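Local coordinates for protein lipase, class 3 (Penicillium roqueforti FM164, PDB 6L7N) that probably hydrolyses the ester bonds of lipids such as triacylglycerols, as a fungal class 3 lipase of the alpha/beta-hydrolase fold, at residues T197-L209 with N247-H261. Residues are numbered along the deposited sequence; the frame is centred on the assembly and turned at random.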
ATOM      1  N   THR A 197       8.847  -5.478   0.292  1.00  5.77           N
ATOM      2  CA  THR A 197       8.877  -6.611  -0.610  1.00  6.19           C
ATOM      3  C   THR A 197       9.119  -7.865   0.218  1.00  9.87           C
ATOM      4  O   THR A 197       9.584  -7.800   1.355  1.00  9.18           O
ATOM      5  CB  THR A 197       9.973  -6.448  -1.662  1.00  3.68           C
ATOM      6  OG1 THR A 197      11.226  -6.359  -0.986  1.00  4.90           O
ATOM      7  CG2 THR A 197       9.742  -5.178  -2.505  1.00  3.83           C
ATOM      8  N   HIS A 198       8.795  -9.018  -0.353  1.00  9.88           N
ATOM      9  CA  HIS A 198       9.004 -10.289   0.329  1.00  8.66           C
ATOM     10  C   HIS A 198       9.724 -11.228  -0.616  1.00  9.87           C
ATOM     11  O   HIS A 198       9.238 -11.473  -1.724  1.00  6.97           O
ATOM     12  CB  HIS A 198       7.687 -10.913   0.791  1.00  6.85           C
ATOM     13  CG  HIS A 198       7.864 -12.216   1.514  1.00 12.09           C
ATOM     14  ND1 HIS A 198       7.021 -13.292   1.335  1.00 11.28           N
ATOM     15  CD2 HIS A 198       8.797 -12.614   2.414  1.00 11.36           C
ATOM     16  CE1 HIS A 198       7.422 -14.295   2.097  1.00 17.01           C
ATOM     17  NE2 HIS A 198       8.501 -13.913   2.759  1.00 12.55           N
ATOM     18  N   THR A 199      10.883 -11.731  -0.175  1.00  9.17           N
ATOM     19  CA  THR A 199      11.693 -12.694  -0.913  1.00 10.32           C
ATOM     20  C   THR A 199      11.583 -12.439  -2.411  1.00  8.93           C
ATOM     21  O   THR A 199      12.000 -11.369  -2.874  1.00 10.11           O
ATOM     22  CB  THR A 199      11.317 -14.143  -0.537  1.00 12.47           C
ATOM     23  OG1 THR A 199       9.906 -14.365  -0.682  1.00 11.20           O
ATOM     24  CG2 THR A 199      11.700 -14.418   0.909  1.00 11.89           C
ATOM     25  N   ASP A 200      10.988 -13.373  -3.163  1.00  9.38           N
ATOM     26  CA  ASP A 200      10.953 -13.302  -4.620  1.00  7.83           C
ATOM     27  C   ASP A 200       9.544 -13.064  -5.179  1.00  8.87           C
ATOM     28  O   ASP A 200       9.280 -13.389  -6.339  1.00  7.34           O
ATOM     29  CB  ASP A 200      11.573 -14.565  -5.239  1.00 10.65           C
ATOM     30  CG  ASP A 200      10.961 -15.870  -4.716  1.00 18.21           C
ATOM     31  OD1 ASP A 200       9.875 -15.856  -4.097  1.00  8.79           O
ATOM     32  OD2 ASP A 200      11.595 -16.933  -4.939  1.00 18.96           O
ATOM     33  N   ASP A 201       8.640 -12.487  -4.376  1.00  8.55           N
ATOM     34  CA  ASP A 201       7.321 -12.033  -4.829  1.00  5.67           C
ATOM     35  C   ASP A 201       7.423 -11.402  -6.217  1.00  8.44           C
ATOM     36  O   ASP A 201       8.223 -10.483  -6.422  1.00  5.79           O
ATOM     37  CB  ASP A 201       6.778 -11.039  -3.797  1.00  7.14           C
ATOM     38  CG  ASP A 201       5.379 -10.525  -4.110  1.00  9.09           C
ATOM     39  OD1 ASP A 201       4.759 -10.930  -5.117  1.00  5.01           O
ATOM     40  OD2 ASP A 201       4.912  -9.657  -3.332  1.00  7.24           O
ATOM     41  N   PRO A 202       6.672 -11.896  -7.211  1.00  7.70           N
ATOM     42  CA  PRO A 202       6.767 -11.301  -8.559  1.00  9.00           C
ATOM     43  C   PRO A 202       6.104  -9.944  -8.677  1.00  9.59           C
ATOM     44  O   PRO A 202       6.470  -9.158  -9.562  1.00  5.09           O
ATOM     45  CB  PRO A 202       6.062 -12.332  -9.449  1.00  8.01           C
ATOM     46  CG  PRO A 202       5.133 -13.054  -8.527  1.00  7.17           C
ATOM     47  CD  PRO A 202       5.865 -13.126  -7.206  1.00  6.20           C
ATOM     48  N   VAL A 203       5.149  -9.629  -7.815  1.00  6.54           N
ATOM     49  CA  VAL A 203       4.355  -8.426  -8.038  1.00  8.30           C
ATOM     50  C   VAL A 203       5.203  -7.161  -7.896  1.00  5.76           C
ATOM     51  O   VAL A 203       5.094  -6.282  -8.761  1.00  5.37           O
ATOM     52  CB  VAL A 203       3.124  -8.417  -7.127  1.00  9.09           C
ATOM     53  CG1 VAL A 203       2.376  -7.087  -7.241  1.00  7.46           C
ATOM     54  CG2 VAL A 203       2.221  -9.589  -7.513  1.00  7.72           C
ATOM     55  N   PRO A 204       6.062  -7.011  -6.880  1.00  4.65           N
ATOM     56  CA  PRO A 204       6.930  -5.819  -6.838  1.00  6.84           C
ATOM     57  C   PRO A 204       7.960  -5.758  -7.950  1.00  7.59           C
ATOM     58  O   PRO A 204       8.707  -4.776  -8.020  1.00  8.20           O
ATOM     59  CB  PRO A 204       7.624  -5.935  -5.469  1.00  4.34           C
ATOM     60  CG  PRO A 204       6.683  -6.757  -4.643  1.00  5.41           C
ATOM     61  CD  PRO A 204       6.117  -7.749  -5.607  1.00  7.97           C
ATOM     62  N   LYS A 205       8.071  -6.785  -8.785  1.00  5.87           N
ATOM     63  CA  LYS A 205       9.026  -6.750  -9.886  1.00  7.51           C
ATOM     64  C   LYS A 205       8.454  -6.097 -11.134  1.00  9.38           C
ATOM     65  O   LYS A 205       9.188  -5.896 -12.111  1.00  8.87           O
ATOM     66  CB  LYS A 205       9.510  -8.167 -10.205  1.00  6.13           C
ATOM     67  CG  LYS A 205      10.160  -8.868  -9.017  1.00  8.23           C
ATOM     68  CD  LYS A 205      10.506 -10.300  -9.363  1.00 10.40           C
ATOM     69  CE  LYS A 205      11.213 -11.017  -8.222  1.00  7.54           C
ATOM     70  NZ  LYS A 205      11.757 -12.342  -8.709  1.00  9.29           N
ATOM     71  N   LEU A 206       7.176  -5.730 -11.112  1.00  7.92           N
ATOM     72  CA  LEU A 206       6.474  -5.209 -12.268  1.00  8.80           C
ATOM     73  C   LEU A 206       5.886  -3.830 -11.977  1.00  6.15           C
ATOM     74  O   LEU A 206       5.548  -3.519 -10.826  1.00  6.28           O
ATOM     75  CB  LEU A 206       5.355  -6.164 -12.709  1.00  7.50           C
ATOM     76  CG  LEU A 206       5.856  -7.463 -13.383  1.00 12.66           C
ATOM     77  CD1 LEU A 206       4.799  -8.559 -13.406  1.00  8.54           C
ATOM     78  CD2 LEU A 206       6.373  -7.203 -14.801  1.00  8.12           C
ATOM     79  N   PRO A 207       5.794  -2.961 -12.991  1.00  4.59           N
ATOM     80  CA  PRO A 207       6.435  -3.142 -14.310  1.00  6.80           C
ATOM     81  C   PRO A 207       7.965  -3.185 -14.213  1.00  8.21           C
ATOM     82  O   PRO A 207       8.500  -2.848 -13.184  1.00  8.29           O
ATOM     83  CB  PRO A 207       5.976  -1.919 -15.103  1.00  6.26           C
ATOM     84  CG  PRO A 207       4.727  -1.473 -14.436  1.00 10.71           C
ATOM     85  CD  PRO A 207       4.838  -1.840 -12.982  1.00  5.57           C
ATOM     86  N   LEU A 208       8.648  -3.622 -15.267  1.00  8.68           N
ATOM     87  CA  LEU A 208      10.085  -3.865 -15.189  1.00  8.49           C
ATOM     88  C   LEU A 208      10.881  -2.572 -15.212  1.00  7.36           C
ATOM     89  O   LEU A 208      10.463  -1.569 -15.792  1.00  8.15           O
ATOM     90  CB  LEU A 208      10.542  -4.741 -16.360  1.00  8.54           C
ATOM     91  CG  LEU A 208       9.779  -6.048 -16.474  1.00  8.40           C
ATOM     92  CD1 LEU A 208      10.090  -6.723 -17.806  1.00 15.06           C
ATOM     93  CD2 LEU A 208      10.118  -6.966 -15.305  1.00  8.34           C
ATOM     94  N   LEU A 209      12.063  -2.616 -14.592  1.00 10.44           N
ATOM     95  CA  LEU A 209      13.016  -1.522 -14.757  1.00 12.59           C
ATOM     96  C   LEU A 209      13.222  -1.212 -16.227  1.00 10.72           C
ATOM     97  O   LEU A 209      13.239  -0.042 -16.629  1.00 14.35           O
ATOM     98  CB  LEU A 209      14.358  -1.874 -14.108  1.00 11.97           C
ATOM     99  CG  LEU A 209      14.433  -1.727 -12.596  1.00 11.41           C
ATOM    100  CD1 LEU A 209      15.786  -2.190 -12.100  1.00 15.70           C
ATOM    101  CD2 LEU A 209      14.170  -0.292 -12.221  1.00  9.42           C
ATOM    102  N   ASN A 247      14.508  -7.587  -3.737  1.00  6.99           N
ATOM    103  CA  ASN A 247      13.499  -8.413  -4.399  1.00  9.93           C
ATOM    104  C   ASN A 247      13.732  -8.459  -5.903  1.00  8.65           C
ATOM    105  O   ASN A 247      13.713  -9.536  -6.510  1.00 10.11           O
ATOM    106  CB  ASN A 247      12.103  -7.881  -4.045  1.00  7.95           C
ATOM    107  CG  ASN A 247      10.994  -8.428  -4.940  1.00  5.81           C
ATOM    108  OD1 ASN A 247      10.516  -7.736  -5.844  1.00  7.92           O
ATOM    109  ND2 ASN A 247      10.564  -9.650  -4.674  1.00  8.98           N
ATOM    110  N   THR A 248      14.025  -7.311  -6.517  1.00  8.11           N
ATOM    111  CA  THR A 248      14.300  -7.313  -7.952  1.00  7.21           C
ATOM    112  C   THR A 248      15.527  -8.152  -8.267  1.00 14.68           C
ATOM    113  O   THR A 248      15.562  -8.855  -9.286  1.00 11.25           O
ATOM    114  CB  THR A 248      14.472  -5.875  -8.459  1.00 11.23           C
ATOM    115  OG1 THR A 248      13.206  -5.206  -8.435  1.00  9.92           O
ATOM    116  CG2 THR A 248      15.013  -5.842  -9.889  1.00 12.26           C
ATOM    117  N   GLY A 249      16.533  -8.118  -7.389  1.00 10.82           N
ATOM    118  CA  GLY A 249      17.729  -8.911  -7.607  1.00 11.28           C
ATOM    119  C   GLY A 249      17.477 -10.404  -7.605  1.00 15.14           C
ATOM    120  O   GLY A 249      18.282 -11.160  -8.160  1.00 13.85           O
ATOM    121  N   THR A 250      16.377 -10.855  -6.986  1.00 11.41           N
ATOM    122  CA  THR A 250      16.083 -12.291  -7.048  1.00  8.17           C
ATOM    123  C   THR A 250      15.761 -12.813  -8.454  1.00 15.21           C
ATOM    124  O   THR A 250      15.652 -14.030  -8.621  1.00 21.96           O
ATOM    125  CB  THR A 250      14.925 -12.650  -6.121  1.00 16.43           C
ATOM    126  OG1 THR A 250      13.699 -12.123  -6.654  1.00 11.75           O
ATOM    127  CG2 THR A 250      15.177 -12.081  -4.742  1.00 14.33           C
ATOM    128  N   GLY A 251      15.591 -11.961  -9.456  1.00 13.98           N
ATOM    129  CA  GLY A 251      15.373 -12.407 -10.817  1.00 15.81           C
ATOM    130  C   GLY A 251      14.082 -11.861 -11.397  1.00 16.71           C
ATOM    131  O   GLY A 251      13.272 -11.232 -10.719  1.00 10.75           O
ATOM    132  N   LEU A 252      13.913 -12.112 -12.694  1.00 12.57           N
ATOM    133  CA  LEU A 252      12.700 -11.686 -13.376  1.00 10.39           C
ATOM    134  C   LEU A 252      11.487 -12.364 -12.742  1.00 12.80           C
ATOM    135  O   LEU A 252      11.616 -13.424 -12.122  1.00 11.50           O
ATOM    136  CB  LEU A 252      12.776 -12.019 -14.866  1.00 11.73           C
ATOM    137  CG  LEU A 252      13.703 -11.115 -15.685  1.00 15.25           C
ATOM    138  CD1 LEU A 252      13.798 -11.577 -17.143  1.00 16.69           C
ATOM    139  CD2 LEU A 252      13.229  -9.674 -15.610  1.00 14.09           C
ATOM    140  N   PRO A 253      10.303 -11.755 -12.841  1.00 10.77           N
ATOM    141  CA  PRO A 253       9.144 -12.288 -12.110  1.00 10.34           C
ATOM    142  C   PRO A 253       8.684 -13.624 -12.676  1.00 14.26           C
ATOM    143  O   PRO A 253       8.632 -13.815 -13.890  1.00 13.45           O
ATOM    144  CB  PRO A 253       8.073 -11.204 -12.302  1.00 10.46           C
ATOM    145  CG  PRO A 253       8.493 -10.459 -13.520  1.00  8.97           C
ATOM    146  CD  PRO A 253       9.998 -10.461 -13.471  1.00  8.37           C
ATOM    147  N   SER A 254       8.349 -14.550 -11.774  1.00  9.83           N
ATOM    148  CA  SER A 254       7.860 -15.879 -12.131  1.00  7.69           C
ATOM    149  C   SER A 254       6.579 -16.166 -11.363  1.00  8.01           C
ATOM    150  O   SER A 254       6.552 -16.030 -10.138  1.00  8.83           O
ATOM    151  CB  SER A 254       8.902 -16.955 -11.813  1.00 10.76           C
ATOM    152  OG  SER A 254      10.014 -16.893 -12.707  1.00 26.59           O
ATOM    153  N   LEU A 255       5.530 -16.576 -12.079  1.00 12.76           N
ATOM    154  CA  LEU A 255       4.285 -16.975 -11.418  1.00 12.68           C
ATOM    155  C   LEU A 255       4.509 -18.096 -10.408  1.00 12.62           C
ATOM    156  O   LEU A 255       3.747 -18.224  -9.438  1.00 17.19           O
ATOM    157  CB  LEU A 255       3.257 -17.421 -12.460  1.00 12.12           C
ATOM    158  CG  LEU A 255       2.443 -16.404 -13.257  1.00 24.00           C
ATOM    159  CD1 LEU A 255       1.446 -17.142 -14.130  1.00 27.16           C
ATOM    160  CD2 LEU A 255       1.718 -15.455 -12.326  1.00 21.93           C
ATOM    161  N   GLU A 256       5.535 -18.932 -10.614  1.00 15.46           N
ATOM    162  CA  GLU A 256       5.793 -19.994  -9.648  1.00 12.06           C
ATOM    163  C   GLU A 256       6.206 -19.445  -8.285  1.00  9.53           C
ATOM    164  O   GLU A 256       6.137 -20.170  -7.285  1.00 11.00           O
ATOM    165  CB  GLU A 256       6.859 -20.946 -10.191  1.00 14.96           C
ATOM    166  CG  GLU A 256       8.185 -20.280 -10.440  1.00 12.68           C
ATOM    167  CD  GLU A 256       9.229 -20.674  -9.413  1.00 30.90           C
ATOM    168  OE1 GLU A 256      10.412 -20.310  -9.593  1.00 35.73           O
ATOM    169  OE2 GLU A 256       8.866 -21.351  -8.429  1.00 50.70           O
ATOM    170  N   ASP A 257       6.601 -18.176  -8.210  1.00 10.68           N
ATOM    171  CA  ASP A 257       6.943 -17.545  -6.939  1.00 10.63           C
ATOM    172  C   ASP A 257       5.749 -16.873  -6.277  1.00 13.09           C
ATOM    173  O   ASP A 257       5.915 -16.241  -5.219  1.00 11.13           O
ATOM    174  CB  ASP A 257       8.049 -16.498  -7.138  1.00  7.72           C
ATOM    175  CG  ASP A 257       9.393 -17.122  -7.504  1.00 13.24           C
ATOM    176  OD1 ASP A 257       9.630 -18.287  -7.152  1.00 17.33           O
ATOM    177  OD2 ASP A 257      10.217 -16.438  -8.138  1.00 11.53           O
ATOM    178  N   PHE A 258       4.548 -17.018  -6.857  1.00 10.28           N
ATOM    179  CA  PHE A 258       3.436 -16.137  -6.503  1.00  9.16           C
ATOM    180  C   PHE A 258       3.026 -16.243  -5.040  1.00 12.16           C
ATOM    181  O   PHE A 258       2.508 -15.268  -4.476  1.00 12.49           O
ATOM    182  CB  PHE A 258       2.237 -16.418  -7.410  1.00  7.52           C
ATOM    183  CG  PHE A 258       1.153 -15.364  -7.330  1.00 11.10           C
ATOM    184  CD1 PHE A 258       1.376 -14.080  -7.803  1.00 13.06           C
ATOM    185  CD2 PHE A 258      -0.088 -15.667  -6.795  1.00 20.06           C
ATOM    186  CE1 PHE A 258       0.394 -13.120  -7.730  1.00 11.56           C
ATOM    187  CE2 PHE A 258      -1.083 -14.711  -6.725  1.00 15.24           C
ATOM    188  CZ  PHE A 258      -0.841 -13.435  -7.186  1.00 12.02           C
ATOM    189  N   GLU A 259       3.227 -17.404  -4.404  1.00 11.17           N
ATOM    190  CA  GLU A 259       2.811 -17.534  -3.005  1.00 12.29           C
ATOM    191  C   GLU A 259       3.478 -16.492  -2.123  1.00 10.15           C
ATOM    192  O   GLU A 259       2.867 -16.018  -1.155  1.00 13.47           O
ATOM    193  CB  GLU A 259       3.109 -18.934  -2.472  1.00 12.52           C
ATOM    194  CG  GLU A 259       2.779 -20.054  -3.439  1.00 23.20           C
ATOM    195  CD  GLU A 259       4.029 -20.684  -4.049  1.00 34.84           C
ATOM    196  OE1 GLU A 259       4.242 -21.902  -3.812  1.00 25.70           O
ATOM    197  OE2 GLU A 259       4.790 -19.960  -4.751  1.00 19.38           O
ATOM    198  N   ALA A 260       4.707 -16.080  -2.466  1.00  8.92           N
ATOM    199  CA  ALA A 260       5.400 -15.113  -1.626  1.00 10.24           C
ATOM    200  C   ALA A 260       4.656 -13.787  -1.543  1.00  9.87           C
ATOM    201  O   ALA A 260       4.951 -12.977  -0.659  1.00 11.06           O
ATOM    202  CB  ALA A 260       6.822 -14.891  -2.147  1.00  8.95           C
ATOM    203  N   HIS A 261       3.702 -13.550  -2.447  1.00  7.87           N
ATOM    204  CA  HIS A 261       2.964 -12.292  -2.481  1.00 10.75           C
ATOM    205  C   HIS A 261       1.988 -12.173  -1.324  1.00  7.86           C
ATOM    206  O   HIS A 261       1.624 -11.057  -0.928  1.00  8.24           O
ATOM    207  CB  HIS A 261       2.196 -12.177  -3.793  1.00  6.65           C
ATOM    208  CG  HIS A 261       1.549 -10.841  -4.011  1.00  8.68           C
ATOM    209  ND1 HIS A 261       2.238  -9.649  -3.927  1.00  8.12           N
ATOM    210  CD2 HIS A 261       0.272 -10.512  -4.320  1.00 11.18           C
ATOM    211  CE1 HIS A 261       1.415  -8.646  -4.178  1.00  7.27           C
ATOM    212  NE2 HIS A 261       0.216  -9.140  -4.414  1.00  7.28           N
TER
HETATM  213  O   HOH W   1       9.434 -13.986  -8.887  1.00 10.70           O
HETATM  214  O   HOH W   2      11.198  -5.373  -6.731  1.00  9.34           O
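Lys205 runs its extended chain, chi2 to chi4 all near 180°, along a trough between Asn247 and Pro253, its CD 3.7 Å from Pro253 CA. At the end NZ donates to Gly251 O (2.8 Å) and to Thr250 OG1, and a water links it to Asp200 O and Asp257 OD2. With an alanine in its place, the trough would probably gape and Gly251 O would lose its ammonium donor. Beside Lys205, the ring of Pro202 also leans on Pro253 and fills the hollow between Pro253, Ser254 O and Phe258, Pro202 CB to Pro253 CB at 3.7 Å and Pro202 CG at the edge of the phenyl ring. The Ala260 methyl packs against the type II' turn 198-201, CB 3.5 Å from Thr199 OG1, while Ala260 O takes an in-plane bond from His198 ND1, whose ring also bonds Ser224 O through NE2. Asn247 turns its amide so that ND2 bridges Thr199 O and Asp201 O. Val203 CG2 lies over one face of the His261 ring, a CH-pi contact. In that ring's plane, ND1 meets Asp201 OD2 on the syn side at 2.7 Å, nearly straight at 171°; Tyr264 also bonds OD2. With His261 NE2 bonded to Ser147 on the probable nucleophile elbow, this chemistry is consistent with the Ser-His-Asp charge relay of a lipase.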